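Local structure of cytidine deaminase (Burkholderia pseudomallei, 3DMO) at residues Ala36-Asn50 with Cys61-Ala73. The protein probably deaminates cytidine and 2'-deoxycytidine to uridine and 2'-deoxyuridine in a zinc-dependent hydrolysis, salvaging pyrimidines for UMP synthesis. Numbering follows the deposited sequence.
With ZN (zinc ion), chain E.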
ATOM      1  N   ALA A  36     -13.137  13.561  -3.234  1.00 18.38           N
ATOM      2  CA  ALA A  36     -12.200  14.647  -3.003  1.00 18.53           C
ATOM      3  C   ALA A  36     -12.159  15.533  -4.221  1.00 18.71           C
ATOM      4  O   ALA A  36     -12.416  15.086  -5.338  1.00 19.51           O
ATOM      5  CB  ALA A  36     -10.804  14.107  -2.687  1.00 17.94           C
ATOM      6  N   ALA A  37     -11.864  16.804  -3.998  1.00 19.15           N
ATOM      7  CA  ALA A  37     -11.669  17.732  -5.098  1.00 19.31           C
ATOM      8  C   ALA A  37     -10.478  18.612  -4.797  1.00 19.38           C
ATOM      9  O   ALA A  37     -10.402  19.230  -3.738  1.00 19.05           O
ATOM     10  CB  ALA A  37     -12.908  18.567  -5.332  1.00 19.70           C
ATOM     11  N   LEU A  38      -9.562  18.656  -5.754  1.00 19.91           N
ATOM     12  CA  LEU A  38      -8.276  19.320  -5.611  1.00 20.32           C
ATOM     13  C   LEU A  38      -8.248  20.490  -6.579  1.00 20.39           C
ATOM     14  O   LEU A  38      -8.585  20.321  -7.760  1.00 20.89           O
ATOM     15  CB  LEU A  38      -7.180  18.318  -5.984  1.00 20.69           C
ATOM     16  CG  LEU A  38      -5.705  18.675  -5.977  1.00 20.87           C
ATOM     17  CD1 LEU A  38      -5.222  18.990  -4.564  1.00 20.82           C
ATOM     18  CD2 LEU A  38      -4.940  17.501  -6.567  1.00 20.85           C
ATOM     19  N   VAL A  39      -7.872  21.673  -6.095  1.00 19.82           N
ATOM     20  CA  VAL A  39      -7.781  22.834  -6.978  1.00 20.26           C
ATOM     21  C   VAL A  39      -6.332  23.274  -7.056  1.00 20.26           C
ATOM     22  O   VAL A  39      -5.670  23.399  -6.035  1.00 19.63           O
ATOM     23  CB  VAL A  39      -8.740  24.005  -6.569  1.00 20.20           C
ATOM     24  CG1 VAL A  39      -8.430  24.546  -5.166  1.00 20.27           C
ATOM     25  CG2 VAL A  39      -8.704  25.120  -7.632  1.00 20.55           C
ATOM     26  N   THR A  40      -5.849  23.486  -8.274  1.00 20.66           N
ATOM     27  CA  THR A  40      -4.439  23.766  -8.507  1.00 21.39           C
ATOM     28  C   THR A  40      -4.129  25.260  -8.463  1.00 21.94           C
ATOM     29  O   THR A  40      -5.031  26.094  -8.370  1.00 21.86           O
ATOM     30  CB  THR A  40      -3.990  23.215  -9.874  1.00 21.13           C
ATOM     31  OG1 THR A  40      -4.649  23.947 -10.915  1.00 21.54           O
ATOM     32  CG2 THR A  40      -4.347  21.739 -10.013  1.00 20.57           C
ATOM     33  N   ASN A  41      -2.844  25.578  -8.559  1.00 22.58           N
ATOM     34  CA  ASN A  41      -2.368  26.957  -8.648  1.00 23.05           C
ATOM     35  C   ASN A  41      -3.018  27.801  -9.762  1.00 23.58           C
ATOM     36  O   ASN A  41      -3.217  29.005  -9.580  1.00 24.55           O
ATOM     37  CB  ASN A  41      -0.826  27.004  -8.697  1.00 22.83           C
ATOM     38  CG  ASN A  41      -0.218  26.163  -9.828  1.00 22.39           C
ATOM     39  OD1 ASN A  41      -0.916  25.527 -10.612  1.00 23.50           O
ATOM     40  ND2 ASN A  41       1.115  26.172  -9.906  1.00 23.87           N
ATOM     41  N   ASP A  42      -3.361  27.179 -10.892  1.00 23.38           N
ATOM     42  CA  ASP A  42      -4.007  27.892 -11.991  1.00 23.78           C
ATOM     43  C   ASP A  42      -5.526  27.686 -12.036  1.00 23.79           C
ATOM     44  O   ASP A  42      -6.182  27.993 -13.038  1.00 23.93           O
ATOM     45  CB  ASP A  42      -3.327  27.576 -13.336  1.00 23.57           C
ATOM     46  CG  ASP A  42      -3.464  26.121 -13.759  1.00 24.42           C
ATOM     47  OD1 ASP A  42      -3.009  25.799 -14.884  1.00 25.75           O
ATOM     48  OD2 ASP A  42      -4.015  25.294 -13.002  1.00 23.86           O
ATOM     49  N   GLY A  43      -6.083  27.155 -10.947  1.00 23.93           N
ATOM     50  CA  GLY A  43      -7.534  27.066 -10.775  1.00 24.26           C
ATOM     51  C   GLY A  43      -8.240  25.849 -11.346  1.00 24.44           C
ATOM     52  O   GLY A  43      -9.474  25.780 -11.318  1.00 25.00           O
ATOM     53  N   LYS A  44      -7.474  24.895 -11.872  1.00 24.03           N
ATOM     54  CA  LYS A  44      -8.031  23.650 -12.393  1.00 23.80           C
ATOM     55  C   LYS A  44      -8.435  22.732 -11.241  1.00 23.00           C
ATOM     56  O   LYS A  44      -7.740  22.651 -10.227  1.00 22.92           O
ATOM     57  CB  LYS A  44      -7.017  22.952 -13.291  1.00 24.36           C
ATOM     58  CG  LYS A  44      -7.609  21.904 -14.209  1.00 27.33           C
ATOM     59  CD  LYS A  44      -6.671  21.652 -15.384  1.00 32.62           C
ATOM     60  CE  LYS A  44      -7.402  21.032 -16.573  1.00 35.31           C
ATOM     61  NZ  LYS A  44      -7.819  19.627 -16.301  1.00 36.79           N
ATOM     62  N   VAL A  45      -9.561  22.050 -11.411  1.00 22.05           N
ATOM     63  CA  VAL A  45     -10.108  21.170 -10.383  1.00 21.24           C
ATOM     64  C   VAL A  45      -9.998  19.709 -10.819  1.00 20.79           C
ATOM     65  O   VAL A  45     -10.311  19.371 -11.961  1.00 21.22           O
ATOM     66  CB  VAL A  45     -11.569  21.547 -10.043  1.00 20.83           C
ATOM     67  CG1 VAL A  45     -12.188  20.550  -9.064  1.00 21.33           C
ATOM     68  CG2 VAL A  45     -11.614  22.941  -9.458  1.00 20.66           C
ATOM     69  N   PHE A  46      -9.511  18.864  -9.912  1.00 20.00           N
ATOM     70  CA  PHE A  46      -9.431  17.430 -10.153  1.00 19.63           C
ATOM     71  C   PHE A  46     -10.285  16.671  -9.142  1.00 19.94           C
ATOM     72  O   PHE A  46     -10.160  16.894  -7.936  1.00 20.34           O
ATOM     73  CB  PHE A  46      -7.974  16.953 -10.082  1.00 19.26           C
ATOM     74  CG  PHE A  46      -7.140  17.418 -11.238  1.00 17.97           C
ATOM     75  CD1 PHE A  46      -7.002  16.620 -12.377  1.00 17.82           C
ATOM     76  CD2 PHE A  46      -6.522  18.660 -11.211  1.00 16.76           C
ATOM     77  CE1 PHE A  46      -6.243  17.052 -13.463  1.00 16.95           C
ATOM     78  CE2 PHE A  46      -5.765  19.095 -12.292  1.00 16.81           C
ATOM     79  CZ  PHE A  46      -5.628  18.281 -13.416  1.00 18.04           C
ATOM     80  N   HIS A  47     -11.148  15.791  -9.652  1.00 19.87           N
ATOM     81  CA  HIS A  47     -11.965  14.901  -8.827  1.00 20.18           C
ATOM     82  C   HIS A  47     -11.159  13.668  -8.432  1.00 19.86           C
ATOM     83  O   HIS A  47     -10.363  13.152  -9.218  1.00 20.16           O
ATOM     84  CB  HIS A  47     -13.180  14.407  -9.611  1.00 20.67           C
ATOM     85  CG  HIS A  47     -14.283  15.407  -9.735  1.00 21.52           C
ATOM     86  ND1 HIS A  47     -14.206  16.678  -9.208  1.00 24.09           N
ATOM     87  CD2 HIS A  47     -15.484  15.328 -10.355  1.00 21.79           C
ATOM     88  CE1 HIS A  47     -15.319  17.335  -9.486  1.00 23.34           C
ATOM     89  NE2 HIS A  47     -16.109  16.539 -10.183  1.00 23.62           N
ATOM     90  N   GLY A  48     -11.406  13.182  -7.224  1.00 19.69           N
ATOM     91  CA  GLY A  48     -10.904  11.892  -6.799  1.00 19.33           C
ATOM     92  C   GLY A  48     -11.997  11.152  -6.058  1.00 19.37           C
ATOM     93  O   GLY A  48     -12.866  11.763  -5.431  1.00 19.04           O
ATOM     94  N   CYS A  49     -11.969   9.831  -6.149  1.00 19.10           N
ATOM     95  CA  CYS A  49     -12.874   8.994  -5.383  1.00 19.09           C
ATOM     96  C   CYS A  49     -12.108   7.750  -4.963  1.00 19.33           C
ATOM     97  O   CYS A  49     -11.051   7.438  -5.542  1.00 18.53           O
ATOM     98  CB  CYS A  49     -14.107   8.636  -6.223  1.00 18.99           C
ATOM     99  SG  CYS A  49     -13.718   7.746  -7.743  1.00 22.02           S
ATOM    100  N   ASN A  50     -12.609   7.048  -3.952  1.00 18.81           N
ATOM    101  CA  ASN A  50     -11.989   5.780  -3.591  1.00 18.87           C
ATOM    102  C   ASN A  50     -12.259   4.718  -4.659  1.00 19.11           C
ATOM    103  O   ASN A  50     -13.291   4.753  -5.341  1.00 18.95           O
ATOM    104  CB  ASN A  50     -12.342   5.317  -2.166  1.00 18.87           C
ATOM    105  CG  ASN A  50     -13.838   5.236  -1.903  1.00 19.56           C
ATOM    106  OD1 ASN A  50     -14.621   6.033  -2.422  1.00 19.17           O
ATOM    107  ND2 ASN A  50     -14.233   4.291  -1.049  1.00 18.84           N
ATOM    108  N   CYS A  61      -7.550   5.560  -1.970  1.00 18.74           N
ATOM    109  CA  CYS A  61      -8.404   6.595  -1.403  1.00 18.19           C
ATOM    110  C   CYS A  61      -8.654   7.749  -2.365  1.00 17.50           C
ATOM    111  O   CYS A  61      -7.838   8.016  -3.257  1.00 16.32           O
ATOM    112  CB  CYS A  61      -7.751   7.157  -0.151  1.00 18.30           C
ATOM    113  SG  CYS A  61      -7.652   6.004   1.219  1.00 18.93           S
ATOM    114  N   ALA A  62      -9.781   8.440  -2.154  1.00 17.65           N
ATOM    115  CA  ALA A  62     -10.171   9.627  -2.918  1.00 17.46           C
ATOM    116  C   ALA A  62      -9.099  10.719  -3.011  1.00 17.22           C
ATOM    117  O   ALA A  62      -8.812  11.218  -4.100  1.00 16.70           O
ATOM    118  CB  ALA A  62     -11.470  10.215  -2.349  1.00 17.01           C
ATOM    119  N   GLU A  63      -8.505  11.072  -1.868  1.00 17.33           N
ATOM    120  CA  GLU A  63      -7.489  12.122  -1.796  1.00 17.91           C
ATOM    121  C   GLU A  63      -6.333  11.769  -2.737  1.00 17.99           C
ATOM    122  O   GLU A  63      -5.862  12.608  -3.516  1.00 17.70           O
ATOM    123  CB  GLU A  63      -6.939  12.264  -0.365  1.00 17.83           C
ATOM    124  CG  GLU A  63      -7.971  12.596   0.728  1.00 19.76           C
ATOM    125  CD  GLU A  63      -8.579  11.359   1.404  1.00 20.18           C
ATOM    126  OE1 GLU A  63      -9.108  10.472   0.708  1.00 19.79           O
ATOM    127  OE2 GLU A  63      -8.534  11.274   2.650  1.00 20.62           O
ATOM    128  N   ARG A  64      -5.882  10.516  -2.658  1.00 17.97           N
ATOM    129  CA  ARG A  64      -4.764  10.063  -3.474  1.00 18.23           C
ATOM    130  C   ARG A  64      -5.117   9.953  -4.954  1.00 18.04           C
ATOM    131  O   ARG A  64      -4.303  10.316  -5.796  1.00 18.11           O
ATOM    132  CB  ARG A  64      -4.163   8.766  -2.931  1.00 18.32           C
ATOM    133  CG  ARG A  64      -3.323   9.003  -1.680  1.00 19.49           C
ATOM    134  CD  ARG A  64      -2.728   7.706  -1.173  1.00 20.08           C
ATOM    135  NE  ARG A  64      -3.706   6.934  -0.414  1.00 20.40           N
ATOM    136  CZ  ARG A  64      -3.590   5.641  -0.128  1.00 22.26           C
ATOM    137  NH1 ARG A  64      -2.521   4.946  -0.525  1.00 20.68           N
ATOM    138  NH2 ARG A  64      -4.540   5.037   0.572  1.00 22.18           N
ATOM    139  N   THR A  65      -6.333   9.498  -5.260  1.00 18.04           N
ATOM    140  CA  THR A  65      -6.839   9.474  -6.636  1.00 17.88           C
ATOM    141  C   THR A  65      -6.802  10.874  -7.271  1.00 17.04           C
ATOM    142  O   THR A  65      -6.310  11.033  -8.390  1.00 17.22           O
ATOM    143  CB  THR A  65      -8.270   8.900  -6.707  1.00 18.32           C
ATOM    144  OG1 THR A  65      -8.246   7.519  -6.326  1.00 18.60           O
ATOM    145  CG2 THR A  65      -8.838   9.013  -8.128  1.00 18.22           C
ATOM    146  N   ALA A  66      -7.307  11.877  -6.550  1.00 16.91           N
ATOM    147  CA  ALA A  66      -7.275  13.269  -7.022  1.00 16.87           C
ATOM    148  C   ALA A  66      -5.852  13.772  -7.276  1.00 17.00           C
ATOM    149  O   ALA A  66      -5.568  14.336  -8.328  1.00 16.98           O
ATOM    150  CB  ALA A  66      -8.002  14.195  -6.044  1.00 16.04           C
ATOM    151  N   LEU A  67      -4.954  13.534  -6.323  1.00 16.99           N
ATOM    152  CA  LEU A  67      -3.568  13.974  -6.459  1.00 17.30           C
ATOM    153  C   LEU A  67      -2.811  13.248  -7.577  1.00 16.82           C
ATOM    154  O   LEU A  67      -2.082  13.885  -8.336  1.00 17.03           O
ATOM    155  CB  LEU A  67      -2.819  13.840  -5.133  1.00 17.43           C
ATOM    156  CG  LEU A  67      -3.148  14.844  -4.017  1.00 17.46           C
ATOM    157  CD1 LEU A  67      -2.773  14.283  -2.633  1.00 19.25           C
ATOM    158  CD2 LEU A  67      -2.459  16.197  -4.260  1.00 17.56           C
ATOM    159  N   PHE A  68      -2.985  11.931  -7.687  1.00 16.89           N
ATOM    160  CA  PHE A  68      -2.317  11.169  -8.755  1.00 17.13           C
ATOM    161  C   PHE A  68      -2.806  11.609 -10.146  1.00 16.95           C
ATOM    162  O   PHE A  68      -2.014  11.676 -11.099  1.00 16.79           O
ATOM    163  CB  PHE A  68      -2.488   9.649  -8.574  1.00 16.82           C
ATOM    164  CG  PHE A  68      -1.916   9.101  -7.284  1.00 17.00           C
ATOM    165  CD1 PHE A  68      -2.463   7.945  -6.723  1.00 16.63           C
ATOM    166  CD2 PHE A  68      -0.849   9.720  -6.637  1.00 17.45           C
ATOM    167  CE1 PHE A  68      -1.959   7.410  -5.538  1.00 17.37           C
ATOM    168  CE2 PHE A  68      -0.330   9.191  -5.445  1.00 16.93           C
ATOM    169  CZ  PHE A  68      -0.892   8.032  -4.899  1.00 17.76           C
ATOM    170  N   SER A  69      -4.104  11.932 -10.243  1.00 17.00           N
ATOM    171  CA  SER A  69      -4.697  12.432 -11.486  0.50 17.15           C
ATOM    172  C   SER A  69      -4.099  13.778 -11.891  1.00 17.32           C
ATOM    173  O   SER A  69      -3.752  13.992 -13.055  1.00 17.66           O
ATOM    174  CB  SER A  69      -6.217  12.547 -11.356  0.50 16.99           C
ATOM    175  OG  SER A  69      -6.838  11.279 -11.463  0.50 15.76           O
ATOM    176  N   ALA A  70      -3.970  14.683 -10.928  1.00 16.99           N
ATOM    177  CA  ALA A  70      -3.346  15.979 -11.170  1.00 17.27           C
ATOM    178  C   ALA A  70      -1.869  15.834 -11.575  1.00 17.58           C
ATOM    179  O   ALA A  70      -1.408  16.511 -12.491  1.00 17.77           O
ATOM    180  CB  ALA A  70      -3.481  16.867  -9.957  1.00 16.76           C
ATOM    181  N   LEU A  71      -1.138  14.954 -10.893  1.00 17.84           N
ATOM    182  CA  LEU A  71       0.255  14.663 -11.259  1.00 18.11           C
ATOM    183  C   LEU A  71       0.381  14.155 -12.694  1.00 17.62           C
ATOM    184  O   LEU A  71       1.243  14.609 -13.448  1.00 17.56           O
ATOM    185  CB  LEU A  71       0.894  13.665 -10.277  1.00 17.94           C
ATOM    186  CG  LEU A  71       1.702  14.153  -9.057  1.00 18.56           C
ATOM    187  CD1 LEU A  71       3.110  14.588  -9.437  1.00 19.45           C
ATOM    188  CD2 LEU A  71       1.012  15.269  -8.274  1.00 19.79           C
ATOM    189  N   ALA A  72      -0.493  13.226 -13.069  1.00 17.95           N
ATOM    190  CA  ALA A  72      -0.561  12.710 -14.439  1.00 18.23           C
ATOM    191  C   ALA A  72      -0.877  13.793 -15.487  1.00 18.39           C
ATOM    192  O   ALA A  72      -0.501  13.656 -16.652  1.00 18.15           O
ATOM    193  CB  ALA A  72      -1.565  11.574 -14.519  1.00 18.55           C
ATOM    194  N   ALA A  73      -1.541  14.868 -15.057  1.00 18.81           N
ATOM    195  CA  ALA A  73      -1.832  16.006 -15.918  1.00 19.01           C
ATOM    196  C   ALA A  73      -0.692  17.035 -15.959  1.00 19.01           C
ATOM    197  O   ALA A  73      -0.804  18.053 -16.632  1.00 20.10           O
ATOM    198  CB  ALA A  73      -3.163  16.674 -15.497  1.00 19.03           C
TER
HETATM  199 ZN    ZN E 131      -6.859   7.609   2.815  1.00 20.55          ZN
HETATM  200  O   HOH W   1      -9.441  13.444 -11.752  1.00 34.15           O
HETATM  201  O   HOH W   2      -8.493   8.728   3.627  1.00 18.93           O
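Cys-49 O takes two contacts from the first turn of helix 62-72: Thr-65 OG1 lies 2.9 Å from Cys-49 O, within hydrogen-bonding distance, and Ala-62 CA stands 3.5 Å from Cys-49 O in a CA-H...O contact. Asn-60 ND2 hydrogen-bonds to Thr-65 OG1 as well, which helps to position the hydroxyl. Gly-48 has no side chain to hold the helix off, and its CA comes to 3.5 Å from Ala-62 O in a second CA-H...O contact, with 146° at the hydrogen. Further along, Phe-46 lays one ring face over Ala-70, the CA being 3.8 Å from the ring centroid and 7° off its normal; Ala-73 CB meets the ring obliquely. On the neighbouring strand Leu-38 crosses Leu-67 at about a right angle, their CD2 atoms 3.6 Å apart. At the helix N-cap, Cys-61 SG binds zinc together with Cys-96, Cys-99 and a water that donates to Glu-63 OE2, the probable proton donor, as expected for a cytidine deaminase active site. The helix packs on the hairpin of strands 34-40 and 45-49, its axis 5.4 Å from that of 45-49 and roughly antiparallel (144°), with helix 11-22 touching Ala-37 and His-47 and helix 97-107 beside Leu-67.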